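Local atomic coordinates of cellulase (Soil metagenome, PDB entry 5I2U), a protein that is a halotolerant cellulase of glycoside hydrolase family 5 with a TIM-barrel fold, which probably cleaves the beta-1,4-glucosidic bonds of cellulose. Residues 178-183 / 192-197; 161-166 / 248-253. All blocks are in the same frame, centred on the assembly; numbering follows the deposited sequence.

Contact 1: 178-183 / 192-197; sequences EVIAVI and ILVGSP
The amide N of I183, which packs against I192, donates to O of V179 at 3.0 Å, a helical backbone bond in the turn that carries I183. No hydrogen bond crosses between 178-183 and 192-197; the contact is carried by hydrocarbon alone. I192 sends its long branch up to the helix: CG1 lies beside its own backbone N (chi1 -59°) and the chain then runs extended, which sets CD1 between I180 and I183. I183 meets it tip to tip, CG2 lying 3.8 Å from I192 CD1. I180 crosses the same branch obliquely, its CG1 standing 4.0 Å from I192 CD1. Farther along, CD1 of I180 comes to 4.1 Å from V194 CG2, the two side chains meeting at about a right angle. All four residues are buried; Y158 and I160 also pack on I192, and I211 on I180. The axes of helix 178-183 and strand 192-194 approach to 10.5 Å and run at 177°, so helix and strand are antiparallel, as expected of a helix returning the chain between neighbouring parallel strands in the beta-alpha-beta crossover of a TIM barrel.

Contact 2: 161-166 / 248-253; sequences WNEPDY and VSECGG. With GOL (glycerol), chain D.
E250 reaches from its strand toward N162 and E163, and its side chain can be followed outward from CB. With CG anti to the backbone N (chi1 -166°) and the chain extended beyond it, the carboxylate is carried across to N162 and the glycerol. CD comes next, E250 CD lying 3.2 Å from glycerol O3. At the tip, E250 OE1 accepts from glycerol O3 at 2.8 Å. N162 OD1 lies 3.4 Å from E250 OE1, but both are acceptors and do not bond each other. The other oxygen, E250 OE2, takes a hydrogen bond from glycerol O2 at 2.8 Å. R89 reconciles the two acceptors, its NH1 forming a salt bridge with E250 OE1 and its NH2 a hydrogen bond with N162 OD1, while Y224 OH is hydrogen-bonded to E250 OE2. N162-E163-P164 in the loop just after the fourth barrel strand (156-159) and a glutamate on the seventh match the family 5 pattern, consistent with E163 as acid/base and E250 as nucleophile. Glycerol, probably from the crystallisation liquor, would then occupy part of the substrate cleft. N162 ND2 donates a weak hydrogen bond to glycerol O3 (3.4 Å, 159°). E163 comes in across E250 at about a right angle, with carboxylate planes 44° apart and E163 OE2 3.6 Å from E250 OE2. Replacing E163 with an alanine would probably leave H222 ND1 without its carboxylate mate and open a gap beside glycerol O2. H222, which with H130 packs against the E250 side chain, is also held through NE2, hydrogen-bonded to S249 OG.

In the fold
Contacts 1 and 2 have centres 14 Å apart and share the closed eight-stranded parallel barrel. Along the chain 161-166 comes first, then 178-183, 192-197 and finally 248-253, so contact 1 is nested inside the loop that contact 2 closes. Contact 1 lies on the outer side, between helix 169-186 and the fifth strand; contact 2 bridges the loop after the fourth strand and the seventh strand. They touch: L193 CD1 lies 4.0 Å from S249 CB, and S196 O 3.5 Å from P164 CD. The fifth strand and the loop after it thus pack against both the helix and the segments of contact 2, beside the probable active site, while the magnesium ion, bound by G151, D187, D189 and N190, lies about 8 Å from the I183 side chain.

Contact 1: 178-183 / 192-197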
loop_
_atom_site.group_PDB
_atom_site.type_symbol
_atom_site.label_atom_id
_atom_site.label_comp_id
_atom_site.label_asym_id
_atom_site.label_seq_id
_atom_site.Cartn_x
_atom_site.Cartn_y
_atom_site.Cartn_z
ATOM N N GLU A 178 -18.926 6.672 0.435
ATOM C CA GLU A 178 -18.925 8.120 0.241
ATOM C C GLU A 178 -17.660 8.677 -0.424
ATOM O O GLU A 178 -17.756 9.537 -1.291
ATOM C CB GLU A 178 -19.199 8.832 1.564
ATOM C CG GLU A 178 -20.649 8.703 2.006
ATOM C CD GLU A 178 -20.949 9.409 3.318
ATOM O OE1 GLU A 178 -20.170 10.288 3.732
ATOM O OE2 GLU A 178 -21.985 9.076 3.933
ATOM N N VAL A 179 -16.492 8.163 -0.042
ATOM C CA VAL A 179 -15.221 8.572 -0.657
ATOM C C VAL A 179 -15.090 8.012 -2.066
ATOM O O VAL A 179 -14.651 8.721 -2.983
ATOM C CB VAL A 179 -14.008 8.155 0.217
ATOM C CG1 VAL A 179 -12.691 8.428 -0.494
ATOM C CG2 VAL A 179 -14.042 8.894 1.552
ATOM N N ILE A 180 -15.451 6.738 -2.236
ATOM C CA ILE A 180 -15.479 6.113 -3.574
ATOM C C ILE A 180 -16.375 6.915 -4.520
ATOM O O ILE A 180 -16.002 7.163 -5.675
ATOM C CB ILE A 180 -15.954 4.632 -3.524
ATOM C CG1 ILE A 180 -14.861 3.739 -2.912
ATOM C CG2 ILE A 180 -16.322 4.093 -4.915
ATOM C CD1 ILE A 180 -15.384 2.413 -2.391
ATOM N N ALA A 181 -17.554 7.304 -4.030
ATOM C CA ALA A 181 -18.501 8.119 -4.817
ATOM C C ALA A 181 -17.850 9.386 -5.336
ATOM O O ALA A 181 -17.973 9.694 -6.513
ATOM C CB ALA A 181 -19.741 8.464 -4.000
ATOM N N VAL A 182 -17.103 10.077 -4.477
ATOM C CA VAL A 182 -16.388 11.283 -4.894
ATOM C C VAL A 182 -15.299 10.979 -5.917
ATOM O O VAL A 182 -15.150 11.724 -6.881
ATOM C CB VAL A 182 -15.758 12.033 -3.702
ATOM C CG1 VAL A 182 -14.893 13.192 -4.183
ATOM C CG2 VAL A 182 -16.841 12.559 -2.764
ATOM N N ILE A 183 -14.518 9.919 -5.686
ATOM C CA ILE A 183 -13.397 9.575 -6.573
ATOM C C ILE A 183 -13.925 9.198 -7.944
ATOM O O ILE A 183 -13.456 9.735 -8.948
ATOM C CB ILE A 183 -12.509 8.415 -6.029
ATOM C CG1 ILE A 183 -11.740 8.865 -4.780
ATOM C CG2 ILE A 183 -11.507 7.956 -7.084
ATOM C CD1 ILE A 183 -11.069 7.743 -4.010
ATOM N N ILE A 192 -9.142 1.529 -6.438
ATOM C CA ILE A 192 -9.326 2.074 -5.103
ATOM C C ILE A 192 -9.207 0.929 -4.123
ATOM O O ILE A 192 -9.950 -0.052 -4.233
ATOM C CB ILE A 192 -10.710 2.720 -4.901
ATOM C CG1 ILE A 192 -10.936 3.864 -5.905
ATOM C CG2 ILE A 192 -10.814 3.249 -3.471
ATOM C CD1 ILE A 192 -12.371 4.370 -5.987
ATOM N N LEU A 193 -8.295 1.059 -3.160
ATOM C CA LEU A 193 -8.100 0.036 -2.160
ATOM C C LEU A 193 -8.838 0.435 -0.898
ATOM O O LEU A 193 -8.717 1.570 -0.444
ATOM C CB LEU A 193 -6.616 -0.133 -1.884
ATOM C CG LEU A 193 -5.693 -0.392 -3.080
ATOM C CD1 LEU A 193 -4.296 -0.666 -2.536
ATOM C CD2 LEU A 193 -6.142 -1.552 -3.956
ATOM N N VAL A 194 -9.574 -0.510 -0.318
ATOM C CA VAL A 194 -10.492 -0.236 0.799
ATOM C C VAL A 194 -10.059 -0.971 2.058
ATOM O O VAL A 194 -9.980 -2.189 2.074
ATOM C CB VAL A 194 -11.933 -0.655 0.441
ATOM C CG1 VAL A 194 -12.880 -0.492 1.635
ATOM C CG2 VAL A 194 -12.423 0.159 -0.744
ATOM N N GLY A 195 -9.809 -0.212 3.114
ATOM C CA GLY A 195 -9.418 -0.751 4.390
ATOM C C GLY A 195 -10.603 -1.302 5.146
ATOM O O GLY A 195 -11.751 -1.021 4.804
ATOM N N SER A 196 -10.308 -2.080 6.184
ATOM C CA SER A 196 -11.326 -2.658 7.049
ATOM C C SER A 196 -10.846 -2.651 8.507
ATOM O O SER A 196 -9.642 -2.476 8.762
ATOM C CB SER A 196 -11.692 -4.071 6.581
ATOM O OG SER A 196 -10.585 -4.940 6.616
ATOM N N PRO A 197 -11.782 -2.828 9.469
ATOM C CA PRO A 197 -11.399 -2.662 10.877
ATOM C C PRO A 197 -10.395 -3.690 11.391
ATOM O O PRO A 197 -10.170 -4.732 10.756
ATOM C CB PRO A 197 -12.734 -2.768 11.640
ATOM C CG PRO A 197 -13.799 -2.603 10.618
ATOM C CD PRO A 197 -13.222 -3.118 9.337
#

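Contact 2: 161-166 / 248-253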
loop_
_atom_site.group_PDB
_atom_site.type_symbol
_atom_site.label_atom_id
_atom_site.label_comp_id
_atom_site.label_asym_id
_atom_site.label_seq_id
_atom_site.Cartn_x
_atom_site.Cartn_y
_atom_site.Cartn_z
ATOM N N TRP A 161 -8.170 4.571 3.320
ATOM C CA TRP A 161 -8.092 4.572 4.777
ATOM C C TRP A 161 -7.151 3.460 5.214
ATOM O O TRP A 161 -7.549 2.283 5.269
ATOM C CB TRP A 161 -9.487 4.375 5.376
ATOM C CG TRP A 161 -9.581 4.548 6.854
ATOM C CD1 TRP A 161 -8.553 4.668 7.751
ATOM C CD2 TRP A 161 -10.783 4.585 7.617
ATOM N NE1 TRP A 161 -9.043 4.781 9.022
ATOM C CE2 TRP A 161 -10.411 4.736 8.976
ATOM C CE3 TRP A 161 -12.141 4.504 7.290
ATOM C CZ2 TRP A 161 -11.353 4.825 10.010
ATOM C CZ3 TRP A 161 -13.082 4.583 8.320
ATOM C CH2 TRP A 161 -12.681 4.740 9.665
ATOM N N ASN A 162 -5.909 3.845 5.521
ATOM C CA ASN A 162 -4.836 2.890 5.812
ATOM C C ASN A 162 -5.264 1.726 6.704
ATOM O O ASN A 162 -5.333 0.587 6.256
ATOM C CB ASN A 162 -3.656 3.611 6.451
ATOM C CG ASN A 162 -2.620 2.653 7.038
ATOM O OD1 ASN A 162 -2.262 1.659 6.415
ATOM N ND2 ASN A 162 -2.170 2.934 8.233
ATOM N N GLU A 163 -5.554 2.032 7.962
ATOM C CA GLU A 163 -5.813 1.011 8.957
ATOM C C GLU A 163 -6.866 1.526 9.918
ATOM O O GLU A 163 -6.536 2.115 10.946
ATOM C CB GLU A 163 -4.522 0.654 9.710
ATOM C CG GLU A 163 -3.668 -0.401 9.032
ATOM C CD GLU A 163 -2.462 -0.822 9.853
ATOM O OE1 GLU A 163 -2.159 -0.221 10.893
ATOM O OE2 GLU A 163 -1.783 -1.767 9.433
ATOM N N PRO A 164 -8.147 1.329 9.572
ATOM C CA PRO A 164 -9.177 1.543 10.566
ATOM C C PRO A 164 -8.938 0.567 11.728
ATOM O O PRO A 164 -8.685 -0.618 11.478
ATOM C CB PRO A 164 -10.481 1.218 9.826
ATOM C CG PRO A 164 -10.137 1.097 8.379
ATOM C CD PRO A 164 -8.672 0.828 8.291
ATOM N N ASP A 165 -8.956 1.074 12.961
ATOM C CA ASP A 165 -8.766 0.225 14.151
ATOM C C ASP A 165 -10.118 -0.184 14.785
ATOM O O ASP A 165 -10.696 -1.201 14.381
ATOM C CB ASP A 165 -7.754 0.810 15.180
ATOM C CG ASP A 165 -7.940 2.308 15.462
ATOM O OD1 ASP A 165 -9.070 2.841 15.299
ATOM O OD2 ASP A 165 -6.946 2.945 15.864
ATOM N N TYR A 166 -10.633 0.611 15.725
ATOM C CA TYR A 166 -11.770 0.206 16.564
ATOM C C TYR A 166 -13.067 0.823 16.008
ATOM O O TYR A 166 -13.527 1.895 16.435
ATOM C CB TYR A 166 -11.503 0.590 18.022
ATOM C CG TYR A 166 -10.101 0.228 18.486
ATOM C CD1 TYR A 166 -9.776 -1.080 18.869
ATOM C CD2 TYR A 166 -9.093 1.195 18.529
ATOM C CE1 TYR A 166 -8.490 -1.406 19.299
ATOM C CE2 TYR A 166 -7.810 0.880 18.952
ATOM C CZ TYR A 166 -7.512 -0.420 19.337
ATOM O OH TYR A 166 -6.230 -0.716 19.739
ATOM N N VAL A 248 -2.650 -6.727 -0.557
ATOM C CA VAL A 248 -1.851 -6.457 0.654
ATOM C C VAL A 248 -1.081 -5.129 0.476
ATOM O O VAL A 248 0.003 -5.096 -0.114
ATOM C CB VAL A 248 -0.907 -7.640 0.955
ATOM C CG1 VAL A 248 0.066 -7.315 2.083
ATOM C CG2 VAL A 248 -1.732 -8.881 1.300
ATOM N N SER A 249 -1.665 -4.029 0.957
ATOM C CA SER A 249 -1.078 -2.696 0.762
ATOM C C SER A 249 0.006 -2.384 1.802
ATOM O O SER A 249 0.751 -1.405 1.658
ATOM C CB SER A 249 -2.161 -1.612 0.762
ATOM O OG SER A 249 -2.847 -1.575 1.991
ATOM N N GLU A 250 0.097 -3.212 2.841
ATOM C CA GLU A 250 1.167 -3.072 3.816
ATOM C C GLU A 250 1.427 -4.395 4.494
ATOM O O GLU A 250 0.483 -5.064 4.932
ATOM C CB GLU A 250 0.770 -2.055 4.869
ATOM C CG GLU A 250 1.905 -1.586 5.741
ATOM C CD GLU A 250 1.400 -0.714 6.855
ATOM O OE1 GLU A 250 0.926 0.410 6.559
ATOM O OE2 GLU A 250 1.471 -1.170 8.014
ATOM N N CYS A 251 2.691 -4.784 4.566
ATOM C CA CYS A 251 3.075 -5.965 5.310
ATOM C C CYS A 251 4.527 -5.943 5.710
ATOM O O CYS A 251 5.329 -5.173 5.171
ATOM C CB CYS A 251 2.780 -7.255 4.513
ATOM S SG CYS A 251 3.706 -7.496 2.979
ATOM N N GLY A 252 4.869 -6.822 6.635
ATOM C CA GLY A 252 6.259 -6.984 7.053
ATOM C C GLY A 252 6.597 -8.294 7.732
ATOM O O GLY A 252 5.713 -9.116 8.028
ATOM N N GLY A 253 7.897 -8.482 7.943
ATOM C CA GLY A 253 8.439 -9.656 8.625
ATOM C C GLY A 253 8.608 -9.456 10.108
ATOM O O GLY A 253 8.746 -10.431 10.854
HETATM C C1 GOL D . 3.120 -0.230 11.543
HETATM O O1 GOL D . 3.157 -0.461 12.953
HETATM C C2 GOL D . 1.726 0.225 11.121
HETATM O O2 GOL D . 0.970 -0.934 10.724
HETATM C C3 GOL D . 1.846 1.225 9.964
HETATM O O3 GOL D . 0.633 1.326 9.194
#